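Transcriptional regulator, MarR family, putative (Bacillus cereus, PDB 3BJA) probably acts as a DNA-binding transcription factor of the MarR family, regulating gene expression as a dimer. Local coordinates at residues K24-Q28 and Y29-Y33. Numbering follows the deposited sequence.
Sequences KAIEQ and YDISY
With CG of Gln28 between its backbone N and carbonyl carbon (chi1 64°) and the ring of Tyr29 anti to its own carbonyl carbon (chi1 -58°), the two rotations together lay the glutamine chain against one face of the tyrosine ring, both side chains running out in the same direction. The extended glutamine places CG 3.8 Å from the centroid of the Tyr29 ring in a CH-pi contact, displaced toward the rim. Further out its amide runs nearly parallel to the ring plane, 15° from it, beside the CZ-OH end, where NE2 of Gln28 approaches Tyr29 OH to 3.5 Å, a van der Waals approach to the phenol end. At the edge of the ring stands the carbonyl oxygen of Ile26.

That oxygen accepts a hydrogen bond from Tyr29 N (3.1 Å), and Glu27 O takes a second from Asp30 N (3.1 Å), the two bonds winding the chain into overlapping i to i+3 turns. Asp30 then adopts a left-handed backbone conformation, which breaks the winding and turns the chain back past Ile26. There CD1 of Ile26 meets CG1 of Ile31 at 3.9 Å and reaches 3.6 Å from Ser32 O. Phe36 of helix 33-44 packs on both isoleucines, whereas Val104 of helix 95-116 touches Ile26 and Tyr29.

Ser32 is the N-cap residue of helix 33-44, its OG hydrogen-bonded to Gln35 OE1. Two consecutive i to i+3 turns, ended by Asp30 in the left-handed helical conformation, thus form the compact connection between helices 2-25 and 33-44 in this MarR-type winged helix-turn-helix fold.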
ATOM      1  N   LYS A  24     -10.604 -10.398  -0.131  1.00 66.70           N
ATOM      2  CA  LYS A  24     -11.445 -11.531  -0.523  1.00 67.24           C
ATOM      3  C   LYS A  24     -11.997 -12.158   0.754  1.00 68.12           C
ATOM      4  O   LYS A  24     -13.199 -12.394   0.852  1.00 70.14           O
ATOM      5  CB  LYS A  24     -10.644 -12.559  -1.347  1.00 67.51           C
ATOM      6  CG  LYS A  24     -11.449 -13.423  -2.331  1.00 73.39           C
ATOM      7  CD  LYS A  24     -12.236 -14.563  -1.700  1.00 79.03           C
ATOM      8  CE  LYS A  24     -13.012 -15.355  -2.754  1.00 78.47           C
ATOM      9  NZ  LYS A  24     -14.116 -14.554  -3.361  1.00 80.64           N
ATOM     10  N   ALA A  25     -11.111 -12.369   1.732  1.00 68.79           N
ATOM     11  CA  ALA A  25     -11.442 -12.974   3.030  1.00 68.03           C
ATOM     12  C   ALA A  25     -12.450 -12.199   3.890  1.00 68.01           C
ATOM     13  O   ALA A  25     -13.310 -12.830   4.530  1.00 69.34           O
ATOM     14  CB  ALA A  25     -10.169 -13.221   3.827  1.00 66.13           C
ATOM     15  N   ILE A  26     -12.345 -10.863   3.919  1.00 68.19           N
ATOM     16  CA  ILE A  26     -13.269  -9.999   4.714  1.00 67.97           C
ATOM     17  C   ILE A  26     -14.462  -9.410   3.917  1.00 67.50           C
ATOM     18  O   ILE A  26     -15.259  -8.636   4.473  1.00 63.75           O
ATOM     19  CB  ILE A  26     -12.493  -8.868   5.487  1.00 68.24           C
ATOM     20  CG1 ILE A  26     -11.964  -7.752   4.555  1.00 70.69           C
ATOM     21  CG2 ILE A  26     -11.375  -9.476   6.307  1.00 62.64           C
ATOM     22  CD1 ILE A  26     -11.268  -6.613   5.285  1.00 67.56           C
ATOM     23  N   GLU A  27     -14.568  -9.810   2.641  1.00 69.55           N
ATOM     24  CA  GLU A  27     -15.582  -9.353   1.652  1.00 69.63           C
ATOM     25  C   GLU A  27     -17.011  -9.345   2.176  1.00 67.93           C
ATOM     26  O   GLU A  27     -17.745  -8.367   1.997  1.00 68.68           O
ATOM     27  CB  GLU A  27     -15.506 -10.266   0.404  1.00 69.56           C
ATOM     28  CG  GLU A  27     -16.366  -9.901  -0.802  1.00 72.06           C
ATOM     29  CD  GLU A  27     -16.341 -10.964  -1.912  1.00 74.84           C
ATOM     30  OE1 GLU A  27     -15.424 -11.826  -1.912  1.00 79.57           O
ATOM     31  OE2 GLU A  27     -17.254 -10.935  -2.793  1.00 82.34           O
ATOM     32  N   GLN A  28     -17.385 -10.454   2.807  1.00 66.24           N
ATOM     33  CA  GLN A  28     -18.721 -10.658   3.392  1.00 66.29           C
ATOM     34  C   GLN A  28     -19.184  -9.591   4.392  1.00 63.32           C
ATOM     35  O   GLN A  28     -20.378  -9.394   4.532  1.00 63.24           O
ATOM     36  CB  GLN A  28     -18.817 -12.049   4.046  1.00 66.81           C
ATOM     37  CG  GLN A  28     -17.880 -12.274   5.260  1.00 73.49           C
ATOM     38  CD  GLN A  28     -18.027 -13.667   5.858  1.00 72.98           C
ATOM     39  OE1 GLN A  28     -17.359 -14.611   5.426  1.00 81.18           O
ATOM     40  NE2 GLN A  28     -18.887 -13.790   6.886  1.00 74.61           N
ATOM     41  N   TYR A  29     -18.248  -8.917   5.068  1.00 61.34           N
ATOM     42  CA  TYR A  29     -18.565  -7.860   6.047  1.00 61.22           C
ATOM     43  C   TYR A  29     -18.693  -6.453   5.455  1.00 60.93           C
ATOM     44  O   TYR A  29     -18.754  -5.481   6.214  1.00 62.06           O
ATOM     45  CB  TYR A  29     -17.513  -7.845   7.170  1.00 61.23           C
ATOM     46  CG  TYR A  29     -17.409  -9.160   7.879  1.00 61.81           C
ATOM     47  CD1 TYR A  29     -18.341  -9.506   8.849  1.00 62.82           C
ATOM     48  CD2 TYR A  29     -16.393 -10.077   7.572  1.00 61.88           C
ATOM     49  CE1 TYR A  29     -18.283 -10.732   9.501  1.00 64.95           C
ATOM     50  CE2 TYR A  29     -16.322 -11.311   8.222  1.00 63.89           C
ATOM     51  CZ  TYR A  29     -17.279 -11.624   9.194  1.00 63.24           C
ATOM     52  OH  TYR A  29     -17.264 -12.810   9.867  1.00 64.90           O
ATOM     53  N   ASP A  30     -18.739  -6.324   4.126  1.00 60.48           N
ATOM     54  CA  ASP A  30     -18.853  -5.015   3.458  1.00 60.81           C
ATOM     55  C   ASP A  30     -17.785  -3.977   3.868  1.00 61.56           C
ATOM     56  O   ASP A  30     -18.087  -2.800   4.101  1.00 64.01           O
ATOM     57  CB  ASP A  30     -20.278  -4.475   3.628  1.00 59.00           C
ATOM     58  CG  ASP A  30     -21.301  -5.404   3.049  1.00 58.42           C
ATOM     59  OD1 ASP A  30     -21.136  -5.775   1.876  1.00 46.00           O
ATOM     60  OD2 ASP A  30     -22.278  -5.750   3.743  1.00 65.06           O
ATOM     61  N   ILE A  31     -16.550  -4.455   3.984  1.00 62.37           N
ATOM     62  CA  ILE A  31     -15.378  -3.633   4.312  1.00 63.76           C
ATOM     63  C   ILE A  31     -14.186  -4.120   3.500  1.00 64.74           C
ATOM     64  O   ILE A  31     -14.171  -5.265   3.041  1.00 64.60           O
ATOM     65  CB  ILE A  31     -15.020  -3.651   5.842  1.00 63.60           C
ATOM     66  CG1 ILE A  31     -14.696  -5.056   6.376  1.00 64.87           C
ATOM     67  CG2 ILE A  31     -16.154  -3.047   6.669  1.00 63.96           C
ATOM     68  CD1 ILE A  31     -14.020  -5.050   7.757  1.00 63.83           C
ATOM     69  N   SER A  32     -13.201  -3.248   3.324  1.00 69.15           N
ATOM     70  CA  SER A  32     -11.931  -3.590   2.646  1.00 72.68           C
ATOM     71  C   SER A  32     -10.824  -3.457   3.677  1.00 72.84           C
ATOM     72  O   SER A  32     -11.099  -3.083   4.832  1.00 71.94           O
ATOM     73  CB  SER A  32     -11.679  -2.646   1.480  1.00 73.50           C
ATOM     74  OG  SER A  32     -11.353  -1.351   1.960  1.00 80.23           O
ATOM     75  N   TYR A  33      -9.579  -3.726   3.264  1.00 75.04           N
ATOM     76  CA  TYR A  33      -8.421  -3.638   4.180  1.00 77.87           C
ATOM     77  C   TYR A  33      -8.338  -2.263   4.883  1.00 75.77           C
ATOM     78  O   TYR A  33      -8.054  -2.207   6.081  1.00 75.20           O
ATOM     79  CB  TYR A  33      -7.065  -4.023   3.493  1.00 82.69           C
ATOM     80  CG  TYR A  33      -6.543  -3.038   2.439  1.00 86.64           C
ATOM     81  CD1 TYR A  33      -6.928  -3.148   1.091  1.00 95.58           C
ATOM     82  CD2 TYR A  33      -5.668  -1.984   2.790  1.00 90.07           C
ATOM     83  CE1 TYR A  33      -6.467  -2.236   0.101  1.00 96.34           C
ATOM     84  CE2 TYR A  33      -5.203  -1.062   1.814  1.00 92.45           C
ATOM     85  CZ  TYR A  33      -5.601  -1.200   0.461  1.00 95.44           C
ATOM     86  OH  TYR A  33      -5.169  -0.318  -0.530  1.00 94.93           O
TER